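Local atomic coordinates of alpha-L-rhamnosidase (Aspergillus terreus, PDB entry 6GSZ), a protein that probably hydrolyses terminal non-reducing alpha-L-rhamnose residues in alpha-L-rhamnosides and carries N-linked glycans and bound calcium ions. Residues A[606-609]-A[610-614]; A[623-626]-A[627-631]; A[568-571]-A[572-575]; A[536-539]-A[540-544]. One frame throughout, in Å; residues are numbered along the deposited sequence.

Contact 1: A[606-609]-A[610-614]. With NAG (2-acetamido-2-deoxy-beta-D-glucopyranose), chain C.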
loop_
_atom_site.group_PDB
_atom_site.type_symbol
_atom_site.label_atom_id
_atom_site.label_comp_id
_atom_site.label_asym_id
_atom_site.label_seq_id
_atom_site.Cartn_x
_atom_site.Cartn_y
_atom_site.Cartn_z
ATOM N N LEU A 606 6.581 -13.375 -20.014
ATOM C CA LEU A 606 6.970 -14.747 -19.658
ATOM C C LEU A 606 8.501 -14.840 -19.562
ATOM O O LEU A 606 9.014 -15.428 -18.613
ATOM C CB LEU A 606 6.394 -15.736 -20.682
ATOM C CG LEU A 606 7.059 -17.113 -20.729
ATOM C CD1 LEU A 606 6.908 -17.845 -19.416
ATOM C CD2 LEU A 606 6.529 -17.941 -21.886
ATOM N N LEU A 607 9.200 -14.290 -20.550
ATOM C CA LEU A 607 10.657 -14.284 -20.504
ATOM C C LEU A 607 11.141 -13.515 -19.260
ATOM O O LEU A 607 12.036 -13.958 -18.565
ATOM C CB LEU A 607 11.205 -13.664 -21.787
ATOM C CG LEU A 607 11.511 -14.610 -22.943
ATOM C CD1 LEU A 607 12.616 -15.554 -22.579
ATOM C CD2 LEU A 607 10.356 -15.405 -23.409
ATOM N N HIS A 608 10.522 -12.352 -19.007
ATOM C CA HIS A 608 10.905 -11.530 -17.849
ATOM C C HIS A 608 10.704 -12.324 -16.538
ATOM O O HIS A 608 11.551 -12.291 -15.614
ATOM C CB HIS A 608 10.163 -10.196 -17.865
ATOM C CG HIS A 608 10.475 -9.332 -16.716
ATOM N ND1 HIS A 608 11.760 -8.937 -16.417
ATOM C CD2 HIS A 608 9.651 -8.733 -15.844
ATOM C CE1 HIS A 608 11.710 -8.134 -15.358
ATOM N NE2 HIS A 608 10.397 -7.979 -15.008
ATOM N N SER A 609 9.545 -12.990 -16.382
ATOM C CA SER A 609 9.345 -13.790 -15.176
ATOM C C SER A 609 10.365 -14.930 -15.045
ATOM O O SER A 609 10.767 -15.287 -13.930
ATOM C CB SER A 609 7.937 -14.319 -15.149
ATOM O OG SER A 609 7.054 -13.363 -14.569
ATOM N N THR A 610 10.706 -15.550 -16.190
ATOM C CA THR A 610 11.671 -16.637 -16.156
ATOM C C THR A 610 13.046 -16.125 -15.699
ATOM O O THR A 610 13.731 -16.808 -14.902
ATOM C CB THR A 610 11.736 -17.356 -17.526
ATOM O OG1 THR A 610 10.396 -17.727 -17.895
ATOM C CG2 THR A 610 12.649 -18.564 -17.503
ATOM N N ASP A 611 13.394 -14.921 -16.181
ATOM C CA ASP A 611 14.654 -14.271 -15.830
ATOM C C ASP A 611 14.666 -13.923 -14.325
ATOM O O ASP A 611 15.604 -14.251 -13.565
ATOM C CB ASP A 611 14.790 -13.012 -16.662
ATOM C CG ASP A 611 16.129 -12.313 -16.594
ATOM O OD1 ASP A 611 17.144 -13.007 -16.501
ATOM O OD2 ASP A 611 16.123 -11.074 -16.710
ATOM N N MET A 612 13.550 -13.330 -13.856
ATOM C CA MET A 612 13.442 -12.978 -12.441
ATOM C C MET A 612 13.526 -14.241 -11.584
ATOM O O MET A 612 14.187 -14.236 -10.511
ATOM C CB MET A 612 12.152 -12.228 -12.111
ATOM C CG MET A 612 12.138 -10.768 -12.573
ATOM S SD MET A 612 10.677 -9.880 -12.014
ATOM C CE MET A 612 9.343 -10.614 -12.958
ATOM N N LEU A 613 12.869 -15.317 -12.022
ATOM C CA LEU A 613 12.868 -16.553 -11.231
ATOM C C LEU A 613 14.284 -17.190 -11.190
ATOM O O LEU A 613 14.687 -17.698 -10.156
ATOM C CB LEU A 613 11.789 -17.514 -11.755
ATOM C CG LEU A 613 11.636 -18.817 -10.951
ATOM C CD1 LEU A 613 11.265 -18.545 -9.486
ATOM C CD2 LEU A 613 10.593 -19.687 -11.633
ATOM N N ALA A 614 15.021 -17.149 -12.306
ATOM C CA ALA A 614 16.426 -17.577 -12.324
ATOM C C ALA A 614 17.209 -16.787 -11.272
ATOM O O ALA A 614 17.959 -17.373 -10.499
ATOM C CB ALA A 614 17.039 -17.405 -13.693
HETATM C C1 NAG C . 19.191 -11.329 -13.792
HETATM C C2 NAG C . 18.825 -9.925 -14.240
HETATM C C3 NAG C . 19.563 -9.581 -15.545
HETATM C C4 NAG C . 21.045 -9.850 -15.387
HETATM C C5 NAG C . 21.279 -11.261 -14.864
HETATM C C6 NAG C . 22.752 -11.566 -14.604
HETATM C C7 NAG C . 16.656 -8.907 -13.791
HETATM C C8 NAG C . 15.188 -8.962 -14.109
HETATM N N2 NAG C . 17.408 -9.816 -14.404
HETATM O O3 NAG C . 19.335 -8.205 -15.850
HETATM O O4 NAG C . 21.619 -9.756 -16.708
HETATM O O5 NAG C . 20.571 -11.408 -13.624
HETATM O O6 NAG C . 23.316 -10.659 -13.623
HETATM O O7 NAG C . 17.114 -8.111 -12.999
HETATM O O HOH W 1 14.085 -9.587 -17.791
#
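His-608 and Met-612 meet one turn apart on helix 598-619, and the thioether chain runs under the imidazole. Met-612 CG sits over one ring face, near its rim, 4.2 Å from the centroid of the His-608 ring, a CH-pi contact. The sulfur meets the same ring obliquely, a Met-aromatic contact with SD 4.1 Å from the His-608 centroid. The bend at chi3 (-69°) turns the methyl back, so that Met-612 CE lies 3.5 Å from His-608 CD2. Phe-665 stacks on the imidazole, and Met-612 also touches Trp-536 of helix 530-542.

The hydrogen bonds follow the helix. Leu-606 O accepts twice: from Thr-610 N at 3.0 Å and from Thr-610 OG1 at 2.8 Å. The two donors arrive from opposite faces of the carbonyl plane. Ser-609 OG is bonded outside the stretch, to Asp-529 OD1.

Water and sugar complete the polar side. A water in the plane of the imidazole, at its edge, bridges His-608 ND1 and Asp-611 OD2. Asp-611 OD2 also accepts from N2 of an N-acetylglucosamine of a glycan attached to the protein at 2.9 Å, and the sugar's methyl C8 lies 3.8 Å from His-608 CE1. One carboxylate oxygen thus joins the acetamido group to the water. The nearby carboxylate might favour a protonated histidine, but it also lies about 5 Å from a bound calcium ion, and the ring's charge is not seen.

Contact 2: A[623-626]-A[627-631]. With NAG (2-acetamido-2-deoxy-beta-D-glucopyranose), chain D.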
loop_
_atom_site.group_PDB
_atom_site.type_symbol
_atom_site.label_atom_id
_atom_site.label_comp_id
_atom_site.label_asym_id
_atom_site.label_seq_id
_atom_site.Cartn_x
_atom_site.Cartn_y
_atom_site.Cartn_z
ATOM N N GLY A 623 20.548 -23.930 -6.829
ATOM C CA GLY A 623 21.359 -24.046 -8.027
ATOM C C GLY A 623 20.666 -24.770 -9.167
ATOM O O GLY A 623 20.775 -24.356 -10.321
ATOM N N GLU A 624 20.011 -25.897 -8.847
ATOM C CA GLU A 624 19.338 -26.643 -9.882
ATOM C C GLU A 624 18.302 -25.763 -10.587
ATOM O O GLU A 624 18.180 -25.717 -11.824
ATOM C CB GLU A 624 18.664 -27.892 -9.334
ATOM C CG GLU A 624 19.659 -28.967 -8.956
ATOM C CD GLU A 624 19.009 -30.157 -8.248
ATOM O OE1 GLU A 624 19.615 -31.227 -8.288
ATOM O OE2 GLU A 624 17.903 -30.008 -7.649
ATOM N N GLU A 625 17.519 -25.078 -9.778
ATOM C CA GLU A 625 16.491 -24.171 -10.281
ATOM C C GLU A 625 17.097 -23.017 -11.078
ATOM O O GLU A 625 16.628 -22.716 -12.180
ATOM C CB GLU A 625 15.674 -23.617 -9.127
ATOM C CG GLU A 625 14.816 -24.679 -8.422
ATOM C CD GLU A 625 15.452 -25.540 -7.338
ATOM O OE1 GLU A 625 16.691 -25.559 -7.159
ATOM O OE2 GLU A 625 14.662 -26.245 -6.666
ATOM N N ALA A 626 18.176 -22.415 -10.554
ATOM C CA ALA A 626 18.761 -21.264 -11.225
ATOM C C ALA A 626 19.231 -21.678 -12.622
ATOM O O ALA A 626 18.950 -20.985 -13.608
ATOM C CB ALA A 626 19.913 -20.668 -10.425
ATOM N N SER A 627 19.946 -22.800 -12.715
ATOM C CA SER A 627 20.409 -23.249 -14.031
ATOM C C SER A 627 19.235 -23.601 -14.948
ATOM O O SER A 627 19.276 -23.276 -16.142
ATOM C CB SER A 627 21.355 -24.407 -13.920
ATOM O OG SER A 627 22.617 -23.955 -13.476
ATOM N N ASN A 628 18.197 -24.253 -14.396
ATOM C CA ASN A 628 17.045 -24.651 -15.161
ATOM C C ASN A 628 16.407 -23.413 -15.780
ATOM O O ASN A 628 16.111 -23.387 -16.982
ATOM C CB ASN A 628 16.026 -25.301 -14.254
ATOM C CG ASN A 628 14.834 -25.877 -14.974
ATOM O OD1 ASN A 628 14.959 -26.558 -15.988
ATOM N ND2 ASN A 628 13.653 -25.596 -14.455
ATOM N N TYR A 629 16.160 -22.378 -14.964
ATOM C CA TYR A 629 15.459 -21.195 -15.504
ATOM C C TYR A 629 16.337 -20.381 -16.440
ATOM O O TYR A 629 15.830 -19.792 -17.391
ATOM C CB TYR A 629 14.843 -20.376 -14.368
ATOM C CG TYR A 629 13.776 -21.157 -13.627
ATOM C CD1 TYR A 629 12.687 -21.691 -14.305
ATOM C CD2 TYR A 629 13.894 -21.442 -12.278
ATOM C CE1 TYR A 629 11.753 -22.502 -13.665
ATOM C CE2 TYR A 629 12.957 -22.219 -11.606
ATOM C CZ TYR A 629 11.910 -22.787 -12.321
ATOM O OH TYR A 629 10.986 -23.558 -11.678
ATOM N N THR A 630 17.669 -20.410 -16.212
ATOM C CA THR A 630 18.598 -19.787 -17.142
ATOM C C THR A 630 18.485 -20.473 -18.517
ATOM O O THR A 630 18.453 -19.774 -19.585
ATOM C CB THR A 630 20.017 -19.804 -16.562
ATOM O OG1 THR A 630 20.052 -19.014 -15.374
ATOM C CG2 THR A 630 21.058 -19.262 -17.518
ATOM N N GLU A 631 18.438 -21.805 -18.506
ATOM C CA GLU A 631 18.324 -22.658 -19.726
ATOM C C GLU A 631 17.005 -22.349 -20.452
ATOM O O GLU A 631 16.942 -22.166 -21.669
ATOM C CB GLU A 631 18.418 -24.148 -19.359
ATOM C CG GLU A 631 19.835 -24.606 -18.985
ATOM C CD GLU A 631 20.033 -26.005 -18.407
ATOM O OE1 GLU A 631 19.067 -26.833 -18.422
ATOM O OE2 GLU A 631 21.176 -26.278 -17.930
HETATM C C1 NAG D . 12.446 -26.197 -14.848
HETATM C C2 NAG D . 11.906 -26.898 -13.559
HETATM C C3 NAG D . 10.712 -27.784 -13.916
HETATM C C4 NAG D . 9.683 -26.977 -14.731
HETATM C C5 NAG D . 10.305 -26.173 -15.846
HETATM C C6 NAG D . 9.335 -25.182 -16.493
HETATM C C7 NAG D . 13.583 -27.206 -11.850
HETATM C C8 NAG D . 14.624 -28.078 -11.234
HETATM N N2 NAG D . 12.903 -27.691 -12.883
HETATM O O3 NAG D . 10.127 -28.313 -12.719
HETATM O O4 NAG D . 8.756 -27.853 -15.402
HETATM O O5 NAG D . 11.463 -25.411 -15.408
HETATM O O6 NAG D . 9.135 -24.010 -15.672
HETATM O O7 NAG D . 13.420 -26.037 -11.437
#
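Asn-628 and Glu-625 leave the helix with different first torsions: Asn-628 CG is trans to the backbone N (chi1 -174°), Glu-625 CG lies beside it. The first carries the amide of Asn-628 outward, at an N-glycosylation site in the first turns of helix 623-644. In Glu-625 a bend at chi2 (84°) folds the chain. The sequence Asn-628, Tyr-629, Thr-630 is the Asn-X-Ser/Thr sequon of N-linked glycans. Asn-628 ND2 is covalently bound to C1 of the N-acetylglucosamine at 1.4 Å.

The sugar lies along the side chains of its neighbours. Glu-625 CG is 3.6 Å from the acetamido oxygen O7. The Tyr-629 ring is flanked on one face by Asn-628 ND2, near its rim. Sugar O6 lies in the ring plane, at its edge, and the ring oxygen O5 approaches obliquely, 3.4 Å from Tyr-629 CE1. Across the helix turn, Tyr-629 CE2 packs on Glu-625 CB at 3.9 Å. Tyr-629 OH is hydrogen-bonded to Asp-560 and Lys-556 of helix 545-562, which also hydrogen-bond the sugar.

The backbone of the turn is regular, with Tyr-629 N hydrogen-bonded to Glu-625 O at 2.8 Å. The sequon threonine turns its hydroxyl back onto the helix. Ala-626 O takes two hydrogen bonds from Thr-630, from N at 3.0 Å and from OG1 at 2.9 Å, and the hydroxyl comes from above the carbonyl plane.

Contact 3: A[568-571]-A[572-575]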
loop_
_atom_site.group_PDB
_atom_site.type_symbol
_atom_site.label_atom_id
_atom_site.label_comp_id
_atom_site.label_asym_id
_atom_site.label_seq_id
_atom_site.Cartn_x
_atom_site.Cartn_y
_atom_site.Cartn_z
ATOM N N VAL A 568 5.932 -24.851 -28.040
ATOM C CA VAL A 568 7.363 -24.486 -27.899
ATOM C C VAL A 568 7.614 -23.746 -26.575
ATOM O O VAL A 568 8.685 -23.266 -26.345
ATOM C CB VAL A 568 7.859 -23.647 -29.088
ATOM C CG1 VAL A 568 7.773 -24.423 -30.396
ATOM C CG2 VAL A 568 7.147 -22.304 -29.208
ATOM N N GLY A 569 6.615 -23.643 -25.708
ATOM C CA GLY A 569 6.819 -23.115 -24.364
ATOM C C GLY A 569 6.443 -21.650 -24.160
ATOM O O GLY A 569 6.626 -21.144 -23.028
ATOM N N LEU A 570 6.012 -20.950 -25.222
ATOM C CA LEU A 570 5.511 -19.597 -25.084
ATOM C C LEU A 570 4.036 -19.688 -24.658
ATOM O O LEU A 570 3.551 -20.784 -24.382
ATOM C CB LEU A 570 5.732 -18.796 -26.374
ATOM C CG LEU A 570 7.202 -18.562 -26.755
ATOM C CD1 LEU A 570 7.289 -17.864 -28.112
ATOM C CD2 LEU A 570 7.934 -17.763 -25.673
ATOM N N TRP A 571 3.371 -18.549 -24.563
ATOM C CA TRP A 571 1.986 -18.552 -24.177
ATOM C C TRP A 571 1.114 -19.235 -25.236
ATOM O O TRP A 571 1.257 -19.030 -26.422
ATOM C CB TRP A 571 1.481 -17.139 -23.933
ATOM C CG TRP A 571 1.693 -16.594 -22.553
ATOM C CD1 TRP A 571 2.705 -15.801 -22.117
ATOM C CD2 TRP A 571 0.860 -16.808 -21.408
ATOM N NE1 TRP A 571 2.579 -15.505 -20.802
ATOM C CE2 TRP A 571 1.431 -16.089 -20.332
ATOM C CE3 TRP A 571 -0.348 -17.482 -21.199
ATOM C CZ2 TRP A 571 0.844 -16.052 -19.068
ATOM C CZ3 TRP A 571 -0.910 -17.470 -19.944
ATOM C CH2 TRP A 571 -0.330 -16.750 -18.897
ATOM N N ASP A 572 0.114 -19.960 -24.739
ATOM C CA ASP A 572 -0.959 -20.490 -25.576
ATOM C C ASP A 572 -1.720 -19.305 -26.193
ATOM O O ASP A 572 -2.137 -18.376 -25.484
ATOM C CB ASP A 572 -1.856 -21.386 -24.722
ATOM C CG ASP A 572 -3.096 -21.939 -25.393
ATOM O OD1 ASP A 572 -3.722 -21.228 -26.188
ATOM O OD2 ASP A 572 -3.421 -23.061 -25.050
ATOM N N ARG A 573 -1.829 -19.307 -27.525
ATOM C CA ARG A 573 -2.360 -18.150 -28.255
ATOM C C ARG A 573 -3.901 -18.139 -28.284
ATOM O O ARG A 573 -4.469 -17.328 -29.023
ATOM C CB ARG A 573 -1.741 -18.051 -29.653
ATOM C CG ARG A 573 -0.307 -17.522 -29.667
ATOM C CD ARG A 573 0.735 -18.574 -29.483
ATOM N NE ARG A 573 2.005 -18.010 -29.932
ATOM C CZ ARG A 573 2.875 -17.340 -29.172
ATOM N NH1 ARG A 573 2.627 -17.141 -27.887
ATOM N NH2 ARG A 573 4.004 -16.877 -29.722
ATOM N N SER A 574 -4.564 -19.016 -27.515
ATOM C CA SER A 574 -6.019 -18.955 -27.383
ATOM C C SER A 574 -6.432 -18.360 -26.034
ATOM O O SER A 574 -7.629 -18.325 -25.718
ATOM C CB SER A 574 -6.596 -20.313 -27.582
ATOM O OG SER A 574 -6.326 -21.192 -26.485
ATOM N N THR A 575 -5.475 -17.897 -25.231
ATOM C CA THR A 575 -5.791 -17.396 -23.909
ATOM C C THR A 575 -6.221 -15.923 -23.915
ATOM O O THR A 575 -5.711 -15.095 -24.619
ATOM C CB THR A 575 -4.591 -17.520 -22.972
ATOM O OG1 THR A 575 -3.407 -16.952 -23.538
ATOM C CG2 THR A 575 -4.314 -18.959 -22.596
#
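Leu-570 and Trp-571 are the residues of the loop 568-571 that meet the turn after it. Before them, Gly-569 has positive phi (99°), a backbone shape that calls for glycine. Leu-570 follows, and its CD1 packs 3.8 Å from Arg-573 NH2, meeting the guanidinium obliquely. Trp-571 then offers its carbonyl. Arg-573 NH1 donates to Trp-571 O at 2.8 Å, in the carbonyl plane and on a lone pair, though the hydrogen bond is bent (N-H...O 137°). The arginine chain bends at chi2 (87°), which folds it back toward this carbonyl. The indole of Trp-571 passes Thr-575, with CE3 3.9 Å from Thr-575 OG1.

Asp-572 to Thr-575 form a type I beta turn, and Asp-572 OD1 with Ser-574 N makes an Asx turn within it. Asp-572 OD1 accepts from Ser-574 N at 2.7 Å and from Ser-574 OG at 2.6 Å. Thr-575 OG1 donates to Asp-572 O at 2.7 Å, beside the weak backbone bond from Thr-575 N to the same oxygen.

The loop lies between helices 545-562 and 598-619. Asp-603 of the latter forms a salt bridge with Arg-573 NH2 and accepts from Trp-571 N. Trp-571 packs on Ser-602 and Leu-606, while Arg-573 also touches Ala-643 and Trp-644 of helix 623-644.

Contact 4: A[536-539]-A[540-544]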
loop_
_atom_site.group_PDB
_atom_site.type_symbol
_atom_site.label_atom_id
_atom_site.label_comp_id
_atom_site.label_asym_id
_atom_site.label_seq_id
_atom_site.Cartn_x
_atom_site.Cartn_y
_atom_site.Cartn_z
ATOM N N TRP A 536 10.119 -10.079 -6.408
ATOM C CA TRP A 536 11.456 -9.702 -6.885
ATOM C C TRP A 536 11.760 -8.252 -6.467
ATOM O O TRP A 536 12.840 -7.938 -5.954
ATOM C CB TRP A 536 11.521 -9.848 -8.405
ATOM C CG TRP A 536 12.825 -9.428 -9.033
ATOM C CD1 TRP A 536 13.934 -10.178 -9.211
ATOM C CD2 TRP A 536 13.110 -8.142 -9.577
ATOM N NE1 TRP A 536 14.900 -9.452 -9.847
ATOM C CE2 TRP A 536 14.446 -8.176 -10.042
ATOM C CE3 TRP A 536 12.399 -6.947 -9.622
ATOM C CZ2 TRP A 536 15.049 -7.047 -10.592
ATOM C CZ3 TRP A 536 12.992 -5.828 -10.159
ATOM C CH2 TRP A 536 14.300 -5.886 -10.642
ATOM N N GLN A 537 10.810 -7.349 -6.711
ATOM C CA GLN A 537 10.965 -5.942 -6.359
ATOM C C GLN A 537 11.078 -5.747 -4.835
ATOM O O GLN A 537 11.747 -4.806 -4.348
ATOM C CB GLN A 537 9.917 -5.056 -7.002
ATOM C CG GLN A 537 10.081 -3.577 -6.698
ATOM C CD GLN A 537 11.383 -3.008 -7.232
ATOM O OE1 GLN A 537 11.587 -3.004 -8.431
ATOM N NE2 GLN A 537 12.199 -2.463 -6.330
ATOM N N LEU A 538 10.282 -6.518 -4.078
ATOM C CA LEU A 538 10.311 -6.378 -2.654
ATOM C C LEU A 538 11.730 -6.665 -2.138
ATOM O O LEU A 538 12.181 -6.023 -1.188
ATOM C CB LEU A 538 9.247 -7.297 -2.039
ATOM C CG LEU A 538 8.768 -6.932 -0.660
ATOM C CD1 LEU A 538 8.093 -5.557 -0.627
ATOM C CD2 LEU A 538 7.830 -8.017 -0.173
ATOM N N TYR A 539 12.357 -7.709 -2.709
ATOM C CA TYR A 539 13.726 -8.053 -2.315
ATOM C C TYR A 539 14.749 -6.968 -2.755
ATOM O O TYR A 539 15.566 -6.557 -1.930
ATOM C CB TYR A 539 14.077 -9.415 -2.894
ATOM C CG TYR A 539 15.452 -9.879 -2.501
ATOM C CD1 TYR A 539 15.729 -10.139 -1.178
ATOM C CD2 TYR A 539 16.478 -10.046 -3.405
ATOM C CE1 TYR A 539 16.978 -10.554 -0.737
ATOM C CE2 TYR A 539 17.717 -10.525 -3.002
ATOM C CZ TYR A 539 17.980 -10.769 -1.660
ATOM O OH TYR A 539 19.208 -11.177 -1.226
ATOM N N GLU A 540 14.574 -6.438 -3.967
ATOM C CA GLU A 540 15.424 -5.342 -4.417
ATOM C C GLU A 540 15.344 -4.175 -3.419
ATOM O O GLU A 540 16.359 -3.550 -3.051
ATOM C CB GLU A 540 15.020 -4.854 -5.791
ATOM C CG GLU A 540 15.353 -5.846 -6.894
ATOM C CD GLU A 540 16.818 -6.153 -7.103
ATOM O OE1 GLU A 540 17.556 -5.201 -7.444
ATOM O OE2 GLU A 540 17.190 -7.335 -6.873
ATOM N N SER A 541 14.123 -3.904 -2.934
ATOM C CA SER A 541 13.917 -2.714 -2.085
ATOM C C SER A 541 14.375 -2.942 -0.633
ATOM O O SER A 541 14.950 -2.014 -0.004
ATOM C CB SER A 541 12.436 -2.374 -2.082
ATOM O OG SER A 541 12.028 -1.927 -3.357
ATOM N N PHE A 542 14.086 -4.134 -0.075
ATOM C CA PHE A 542 14.253 -4.319 1.401
ATOM C C PHE A 542 15.264 -5.409 1.792
ATOM O O PHE A 542 15.664 -5.501 2.942
ATOM C CB PHE A 542 12.901 -4.516 2.076
ATOM C CG PHE A 542 11.935 -3.391 1.831
ATOM C CD1 PHE A 542 12.115 -2.142 2.392
ATOM C CD2 PHE A 542 10.870 -3.585 0.988
ATOM C CE1 PHE A 542 11.235 -1.107 2.125
ATOM C CE2 PHE A 542 9.988 -2.543 0.702
ATOM C CZ PHE A 542 10.167 -1.310 1.265
ATOM N N GLY A 543 15.689 -6.219 0.819
ATOM C CA GLY A 543 16.746 -7.188 1.029
ATOM C C GLY A 543 16.464 -8.349 1.962
ATOM O O GLY A 543 17.380 -8.959 2.513
ATOM N N ASP A 544 15.180 -8.672 2.198
ATOM C CA ASP A 544 14.824 -9.662 3.183
ATOM C C ASP A 544 14.841 -11.081 2.576
ATOM O O ASP A 544 13.919 -11.432 1.827
ATOM C CB ASP A 544 13.459 -9.306 3.759
ATOM C CG ASP A 544 13.061 -10.228 4.884
ATOM O OD1 ASP A 544 13.566 -11.344 4.966
ATOM O OD2 ASP A 544 12.123 -9.845 5.622
HETATM O O HOH W 2 15.530 -9.334 -6.489
HETATM O O HOH W 3 12.728 -7.606 1.090
#
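Gln-537 NE2 donates to Ser-541 OG at 3.0 Å, one turn on, with the oxygen in the amide plane. A bend at chi2 (63°) turns the amide forward along the helix to Ser-541. Ser-541 OG is also hydrogen-bonded to Asn-482 ND2. This is the C-terminal end of helix 530-542, where Gly-543 leaves the helix with positive phi (67°). The last turn closes with Gly-543 N bonded to Tyr-539 O at 2.8 Å. Asp-544 is then the N-cap of helix 545-562, its OD1 accepting from Met-547 N. Its OD2 is hydrogen-bonded to His-11 and OD1 forms a salt bridge with Arg-24.

Two waters form bridges here. One donates to Trp-536 O and to Glu-540 OE2, the latter at 2.6 Å. The other donates to Leu-538 O and accepts from Asp-544 N, bridging the helix end to the next N-cap.

In the packing, Leu-538 CD1 is 3.8 Å from Phe-542 CD2. Tyr-539 lays its ring beside Gly-543, with CE1 3.5 Å from Gly-543 C. Trp-536 also touches Ile-616 of helix 598-619. Its indole receives Glu-540, whose carboxylate is nearly parallel to it, 11° apart. Glu-540 CG sits over the six-membered ring of Trp-536, 3.8 Å from its centroid, a CH-pi contact.

How the contacts relate
All four contacts belong to the six-hairpin glycosidase domain, on three helices, 530-542, 598-619 and 623-644, and the loop 568-575. Along the chain the order is contact 4, contact 3, contact 1, contact 2. Contact 1, on helix 598-619, is the hub and touches the other three. Its centre is about 11 Å from that of contact 2, on the next helix, 623-644, where Leu-613 packs on Tyr-629. Contacts 3 and 4 have their centres about 16 Å away, joined to it through Leu-606 with Trp-571 and Met-612 with Trp-536. Contacts 3 and 4 do not touch, their centres about 30 Å apart. Helix 598-619 thus packs against the glycosylated helix 623-644, the loop 568-575 and the end of helix 530-542.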